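Local atomic coordinates of CDP-glucose 4,6-dehydratase (PDB entry 1WVG), a protein that catalyses the NAD(+)-dependent dehydration of CDP-D-glucose to CDP-4-dehydro-6-deoxy-D-glucose, a step in making a dideoxy sugar of the lipopolysaccharide O-antigen. Residues K21-S26 against S48-V53; V330-A335 against E340-C345. One frame throughout, in Å; residues are numbered along the deposited sequence.

Interaction 1: residues K21-S26 against S48-V53; sequences KGSWLS and SLFEIV. With APR (adenosine-5-diphosphoribose), chain C.
S23 and W24 meet L49 and F50 of 48-53, while K21, on the same helical turn, serves the bound adenosine-5-diphosphoribose instead. The backbone N of K21 gives a hydrogen bond to O2B of the ligand at 2.8 Å, with an N-H...O angle of 158°. Its side chain, bent at three successive torsions, follows the distal ribose, and NZ makes a weak bond to O1D besides a hydrogen bond to Y242. S23 packs its CB against L49 CD2 at 3.6 Å, and its OG lies at the edge of the F50 ring, in the ring plane. Although S23 OG is 3.4 Å from F50 N, the angle is too poor for a hydrogen bond; the hydroxyl is bonded to G19 O instead. W24 then presents an indole face to L49. L49 extends CG away from its own backbone N (chi1 179°) toward helix 20-31, and its CD2 branch lies over the five-membered ring, 3.4 Å from the centroid and 19° off the normal, a CH-pi contact. The same methyl therefore touches both S23 and W24. W24 NE1 is hydrogen-bonded to G199 O, which helps fix the rotation of the indole. The fold is a Rossmann domain of the short-chain dehydrogenase/reductase type, in which the start of the helix after the first strand receives the dinucleotide pyrophosphate; here the short helix 49-52 packs beside that helix.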
loop_
_atom_site.group_PDB
_atom_site.type_symbol
_atom_site.label_atom_id
_atom_site.label_comp_id
_atom_site.label_asym_id
_atom_site.label_seq_id
_atom_site.Cartn_x
_atom_site.Cartn_y
_atom_site.Cartn_z
ATOM N N LYS A 21 33.273 -6.859 7.328
ATOM C CA LYS A 21 32.909 -6.868 5.916
ATOM C C LYS A 21 34.031 -6.276 5.072
ATOM O O LYS A 21 34.372 -6.817 4.010
ATOM C CB LYS A 21 31.615 -6.071 5.631
ATOM C CG LYS A 21 30.359 -6.527 6.370
ATOM C CD LYS A 21 29.160 -6.892 5.483
ATOM C CE LYS A 21 28.434 -5.714 4.858
ATOM N NZ LYS A 21 26.968 -5.734 5.027
ATOM N N GLY A 22 34.554 -5.138 5.578
ATOM C CA GLY A 22 35.608 -4.393 4.903
ATOM C C GLY A 22 36.839 -5.195 4.600
ATOM O O GLY A 22 37.399 -5.152 3.489
ATOM N N SER A 23 37.258 -5.926 5.637
ATOM C CA SER A 23 38.449 -6.741 5.535
ATOM C C SER A 23 38.286 -7.821 4.518
ATOM O O SER A 23 39.174 -8.100 3.716
ATOM C CB SER A 23 38.759 -7.388 6.866
ATOM O OG SER A 23 39.237 -6.385 7.718
ATOM N N TRP A 24 37.132 -8.454 4.558
ATOM C CA TRP A 24 36.899 -9.524 3.600
ATOM C C TRP A 24 36.823 -8.950 2.190
ATOM O O TRP A 24 37.347 -9.509 1.207
ATOM C CB TRP A 24 35.632 -10.306 3.948
ATOM C CG TRP A 24 35.765 -11.369 5.005
ATOM C CD1 TRP A 24 35.323 -11.283 6.284
ATOM C CD2 TRP A 24 36.295 -12.685 4.856
ATOM N NE1 TRP A 24 35.556 -12.463 6.969
ATOM C CE2 TRP A 24 36.138 -13.357 6.106
ATOM C CE3 TRP A 24 36.924 -13.351 3.815
ATOM C CZ2 TRP A 24 36.569 -14.685 6.311
ATOM C CZ3 TRP A 24 37.335 -14.665 4.013
ATOM C CH2 TRP A 24 37.157 -15.337 5.234
ATOM N N LEU A 25 36.177 -7.799 2.120
ATOM C CA LEU A 25 36.075 -7.168 0.817
ATOM C C LEU A 25 37.439 -6.727 0.309
ATOM O O LEU A 25 37.840 -6.993 -0.834
ATOM C CB LEU A 25 35.110 -5.946 0.824
ATOM C CG LEU A 25 34.940 -5.333 -0.571
ATOM C CD1 LEU A 25 34.409 -6.366 -1.557
ATOM C CD2 LEU A 25 34.024 -4.118 -0.516
ATOM N N SER A 26 38.149 -6.013 1.165
ATOM C CA SER A 26 39.464 -5.543 0.716
ATOM C C SER A 26 40.388 -6.680 0.273
ATOM O O SER A 26 41.100 -6.647 -0.744
ATOM C CB SER A 26 40.099 -4.686 1.793
ATOM O OG SER A 26 39.199 -3.660 2.154
ATOM N N SER A 48 40.938 -8.740 15.357
ATOM C CA SER A 48 40.325 -8.201 14.172
ATOM C C SER A 48 40.953 -8.880 12.982
ATOM O O SER A 48 42.142 -9.155 12.912
ATOM C CB SER A 48 40.492 -6.700 14.041
ATOM O OG SER A 48 41.627 -6.497 13.223
ATOM N N LEU A 49 40.115 -9.172 12.017
ATOM C CA LEU A 49 40.549 -9.826 10.801
ATOM C C LEU A 49 41.566 -8.952 10.062
ATOM O O LEU A 49 42.542 -9.407 9.456
ATOM C CB LEU A 49 39.288 -10.167 9.931
ATOM C CG LEU A 49 39.572 -10.847 8.590
ATOM C CD1 LEU A 49 40.047 -12.288 8.787
ATOM C CD2 LEU A 49 38.294 -10.824 7.755
ATOM N N PHE A 50 41.300 -7.661 10.119
ATOM C CA PHE A 50 42.187 -6.749 9.464
ATOM C C PHE A 50 43.611 -7.011 9.936
ATOM O O PHE A 50 44.556 -7.251 9.169
ATOM C CB PHE A 50 41.803 -5.297 9.813
ATOM C CG PHE A 50 42.555 -4.301 8.940
ATOM C CD1 PHE A 50 42.219 -4.104 7.592
ATOM C CD2 PHE A 50 43.622 -3.567 9.471
ATOM C CE1 PHE A 50 42.914 -3.200 6.782
ATOM C CE2 PHE A 50 44.342 -2.673 8.673
ATOM C CZ PHE A 50 43.986 -2.488 7.330
ATOM N N GLU A 51 43.727 -6.936 11.250
ATOM C CA GLU A 51 45.017 -7.148 11.833
ATOM C C GLU A 51 45.496 -8.546 11.548
ATOM O O GLU A 51 46.628 -8.757 11.121
ATOM C CB GLU A 51 45.006 -6.875 13.340
ATOM C CG GLU A 51 44.315 -5.552 13.736
ATOM C CD GLU A 51 45.190 -4.319 13.626
ATOM O OE1 GLU A 51 45.853 -4.059 12.620
ATOM O OE2 GLU A 51 45.149 -3.559 14.710
ATOM N N ILE A 52 44.614 -9.509 11.800
ATOM C CA ILE A 52 44.955 -10.915 11.606
ATOM C C ILE A 52 45.509 -11.226 10.225
ATOM O O ILE A 52 46.405 -12.047 10.079
ATOM C CB ILE A 52 43.812 -11.894 11.946
ATOM C CG1 ILE A 52 43.421 -11.920 13.423
ATOM C CG2 ILE A 52 44.147 -13.310 11.518
ATOM C CD1 ILE A 52 44.255 -10.966 14.258
ATOM N N VAL A 53 44.976 -10.613 9.179
ATOM C CA VAL A 53 45.505 -10.990 7.878
ATOM C C VAL A 53 46.518 -10.007 7.318
ATOM O O VAL A 53 46.865 -10.132 6.135
ATOM C CB VAL A 53 44.436 -11.275 6.827
ATOM C CG1 VAL A 53 43.604 -12.497 7.195
ATOM C CG2 VAL A 53 43.553 -10.025 6.716
HETATM N N1 APR C . 34.620 6.954 10.542
HETATM C C2 APR C . 35.210 6.013 9.766
HETATM N N3 APR C . 35.070 4.723 9.806
HETATM C C4 APR C . 34.181 4.345 10.748
HETATM C C5 APR C . 33.482 5.149 11.592
HETATM C C6 APR C . 33.733 6.551 11.492
HETATM N N6 APR C . 33.137 7.531 12.192
HETATM N N7 APR C . 32.645 4.396 12.405
HETATM C C8 APR C . 32.872 3.143 12.042
HETATM N N9 APR C . 33.792 3.060 11.043
HETATM C "C1'" APR C . 34.326 1.883 10.381
HETATM C "C2'" APR C . 35.070 1.006 11.350
HETATM O "O2'" APR C . 36.353 1.576 11.646
HETATM C "C3'" APR C . 35.151 -0.268 10.505
HETATM O "O3'" APR C . 36.135 -0.290 9.460
HETATM O "O4'" APR C . 33.267 1.081 9.966
HETATM C "C4'" APR C . 33.714 -0.276 9.916
HETATM C "C5'" APR C . 32.704 -1.034 10.726
HETATM O "O5'" APR C . 33.041 -2.440 10.627
HETATM P PA APR C . 32.416 -3.546 11.645
HETATM O O1A APR C . 32.083 -2.968 13.013
HETATM O O2A APR C . 33.245 -4.844 11.501
HETATM O O3A APR C . 31.016 -3.808 10.972
HETATM P PB APR C . 30.713 -4.684 9.635
HETATM O O1B APR C . 30.004 -5.931 10.106
HETATM O O2B APR C . 31.932 -4.804 8.739
HETATM O O5D APR C . 29.759 -3.664 8.871
HETATM C C5D APR C . 30.210 -3.133 7.614
HETATM O O4D APR C . 27.987 -3.271 6.522
HETATM O O1D APR C . 26.193 -4.270 7.644
HETATM C C1D APR C . 26.808 -3.016 7.230
HETATM O O2D APR C . 26.252 -1.331 8.920
HETATM C C2D APR C . 27.249 -2.264 8.463
HETATM O O3D APR C . 27.804 -0.289 7.250
HETATM C C3D APR C . 28.380 -1.405 7.926
HETATM C C4D APR C . 29.054 -2.382 6.992
#

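Interaction 2: residues V330-A335 against E340-C345; sequences VKWHKA and EDMLIC
M342 sets its methyl on the indole of W332: CE stands 3.4 Å from the centroid of the five-membered ring and 14° off the normal, a CH-pi contact over the face. SD lies farther out, 5.0 Å from the centroid of the six-membered ring but still above it, which adds a Met-aromatic component. Bends at chi2 (-34°) and chi3 bring the thioether back across the ring, so that SD also packs against A335, 4.0 Å from its CB. A335 CB is the small surface on which three side chains of 340-345 converge: E340 CG at 3.4 Å, M342 SD, and more loosely C345 SG at 4.2 Å. Backbone closes the same end of the hairpin, E340 N donating to A335 O, although the position of that oxygen is less certain. Farther out, W332 NE1 is hydrogen-bonded to S346 OG, which also bonds to M342 O; one hydroxyl thus relates the edge of the indole to the turn that carries the methionine. E340 OE2 forms a salt bridge with R338 in the connection. At the start of the second helix D341 is the N-cap, its OD1 accepting weak bonds from L343 N and I344 N. Two consecutive helices, 322-337 and 342-355, joined by a short connection and packed through a Met-aromatic contact, make this an alpha-alpha hairpin.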
loop_
_atom_site.group_PDB
_atom_site.type_symbol
_atom_site.label_atom_id
_atom_site.label_comp_id
_atom_site.label_asym_id
_atom_site.label_seq_id
_atom_site.Cartn_x
_atom_site.Cartn_y
_atom_site.Cartn_z
ATOM N N VAL A 330 33.070 -22.629 11.579
ATOM C CA VAL A 330 33.645 -23.480 12.605
ATOM C C VAL A 330 35.069 -23.869 12.275
ATOM O O VAL A 330 36.002 -23.748 13.047
ATOM C CB VAL A 330 32.829 -24.740 12.705
ATOM C CG1 VAL A 330 33.748 -25.837 13.238
ATOM C CG2 VAL A 330 31.638 -24.487 13.641
ATOM N N LYS A 331 35.214 -24.351 11.083
ATOM C CA LYS A 331 36.493 -24.726 10.608
ATOM C C LYS A 331 37.407 -23.558 10.721
ATOM O O LYS A 331 38.509 -23.697 11.226
ATOM C CB LYS A 331 36.398 -25.160 9.168
ATOM C CG LYS A 331 36.117 -26.650 9.122
ATOM C CD LYS A 331 35.894 -27.235 7.737
ATOM C CE LYS A 331 35.094 -28.529 7.828
ATOM N NZ LYS A 331 34.646 -29.033 6.507
ATOM N N TRP A 332 36.946 -22.412 10.250
ATOM C CA TRP A 332 37.778 -21.207 10.270
ATOM C C TRP A 332 38.216 -20.829 11.664
ATOM O O TRP A 332 39.391 -20.575 11.943
ATOM C CB TRP A 332 37.149 -19.989 9.528
ATOM C CG TRP A 332 38.049 -18.807 9.210
ATOM C CD1 TRP A 332 38.574 -18.443 7.975
ATOM C CD2 TRP A 332 38.499 -17.800 10.128
ATOM N NE1 TRP A 332 39.309 -17.268 8.056
ATOM C CE2 TRP A 332 39.269 -16.859 9.375
ATOM C CE3 TRP A 332 38.345 -17.624 11.503
ATOM C CZ2 TRP A 332 39.886 -15.791 10.003
ATOM C CZ3 TRP A 332 38.929 -16.533 12.098
ATOM C CH2 TRP A 332 39.687 -15.634 11.358
ATOM N N HIS A 333 37.253 -20.777 12.554
ATOM C CA HIS A 333 37.548 -20.398 13.909
ATOM C C HIS A 333 38.605 -21.282 14.571
ATOM O O HIS A 333 39.545 -20.802 15.212
ATOM C CB HIS A 333 36.275 -20.296 14.739
ATOM C CG HIS A 333 36.469 -19.407 15.904
ATOM N ND1 HIS A 333 36.573 -18.036 15.742
ATOM C CD2 HIS A 333 36.553 -19.716 17.231
ATOM C CE1 HIS A 333 36.725 -17.531 16.974
ATOM N NE2 HIS A 333 36.708 -18.520 17.887
ATOM N N LYS A 334 38.441 -22.585 14.411
ATOM C CA LYS A 334 39.349 -23.552 14.979
ATOM C C LYS A 334 40.753 -23.420 14.395
ATOM O O LYS A 334 41.732 -23.399 15.138
ATOM C CB LYS A 334 38.781 -24.959 14.871
ATOM C CG LYS A 334 37.567 -25.129 15.769
ATOM C CD LYS A 334 37.037 -26.565 15.823
ATOM C CE LYS A 334 36.052 -26.799 16.973
ATOM N NZ LYS A 334 35.706 -28.213 17.164
ATOM N N ALA A 335 40.858 -23.321 13.069
ATOM C CA ALA A 335 42.167 -23.177 12.446
ATOM C C ALA A 335 42.947 -22.027 13.065
ATOM O O ALA A 335 44.138 -22.104 13.353
ATOM C CB ALA A 335 42.017 -22.973 10.952
ATOM N N GLU A 340 46.840 -21.596 12.878
ATOM C CA GLU A 340 46.981 -21.768 11.452
ATOM C C GLU A 340 47.208 -20.410 10.796
ATOM O O GLU A 340 46.972 -19.353 11.431
ATOM C CB GLU A 340 45.591 -22.200 10.965
ATOM C CG GLU A 340 45.383 -23.696 11.113
ATOM C CD GLU A 340 46.136 -24.321 9.991
ATOM O OE1 GLU A 340 47.218 -23.907 9.613
ATOM O OE2 GLU A 340 45.475 -25.290 9.422
ATOM N N ASP A 341 47.615 -20.445 9.515
ATOM C CA ASP A 341 47.807 -19.215 8.750
ATOM C C ASP A 341 46.469 -18.740 8.148
ATOM O O ASP A 341 46.027 -19.195 7.069
ATOM C CB ASP A 341 48.843 -19.330 7.619
ATOM C CG ASP A 341 48.989 -18.042 6.829
ATOM O OD1 ASP A 341 48.386 -17.012 7.091
ATOM O OD2 ASP A 341 49.844 -18.128 5.841
ATOM N N MET A 342 45.864 -17.778 8.856
ATOM C CA MET A 342 44.583 -17.198 8.512
ATOM C C MET A 342 44.505 -16.482 7.175
ATOM O O MET A 342 43.530 -16.607 6.438
ATOM C CB MET A 342 43.918 -16.520 9.712
ATOM C CG MET A 342 43.742 -17.468 10.908
ATOM S SD MET A 342 43.393 -19.202 10.472
ATOM C CE MET A 342 41.603 -19.073 10.189
ATOM N N LEU A 343 45.542 -15.758 6.823
ATOM C CA LEU A 343 45.490 -15.133 5.534
ATOM C C LEU A 343 45.313 -16.241 4.529
ATOM O O LEU A 343 44.529 -16.201 3.598
ATOM C CB LEU A 343 46.792 -14.378 5.196
ATOM C CG LEU A 343 46.754 -13.780 3.794
ATOM C CD1 LEU A 343 45.894 -12.528 3.833
ATOM C CD2 LEU A 343 48.154 -13.393 3.343
ATOM N N ILE A 344 46.070 -17.282 4.748
ATOM C CA ILE A 344 45.978 -18.369 3.829
ATOM C C ILE A 344 44.616 -19.064 3.879
ATOM O O ILE A 344 44.017 -19.414 2.873
ATOM C CB ILE A 344 47.191 -19.264 3.992
ATOM C CG1 ILE A 344 48.347 -18.528 3.321
ATOM C CG2 ILE A 344 46.913 -20.592 3.314
ATOM C CD1 ILE A 344 47.860 -17.251 2.607
ATOM N N CYS A 345 44.065 -19.253 5.064
ATOM C CA CYS A 345 42.736 -19.864 5.166
ATOM C C CYS A 345 41.686 -18.978 4.494
ATOM O O CYS A 345 40.857 -19.453 3.724
ATOM C CB CYS A 345 42.344 -20.000 6.645
ATOM S SG CYS A 345 43.394 -21.246 7.430
#

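How the interactions relate
From the N terminus, helix 20-31 follows the first strand, 11-15, and the chain passes through strand 35-40 before 48-53 returns to it, so interaction 1 closes a loop with 21 residues between its segments. Interaction 2 opens far later and closes a hairpin of helices with four residues between. The two are in series, neither nested nor crossed, yet they touch, their centres about 13 Å apart. L49 CD1 lies 3.7 Å from W332 CZ2, and I52 CG2 lies 3.7 Å from M342 CB. Packing across these side chains joins the C-terminal helix pair to the nucleotide-binding end of the Rossmann sheet, with helix 49-52 against both.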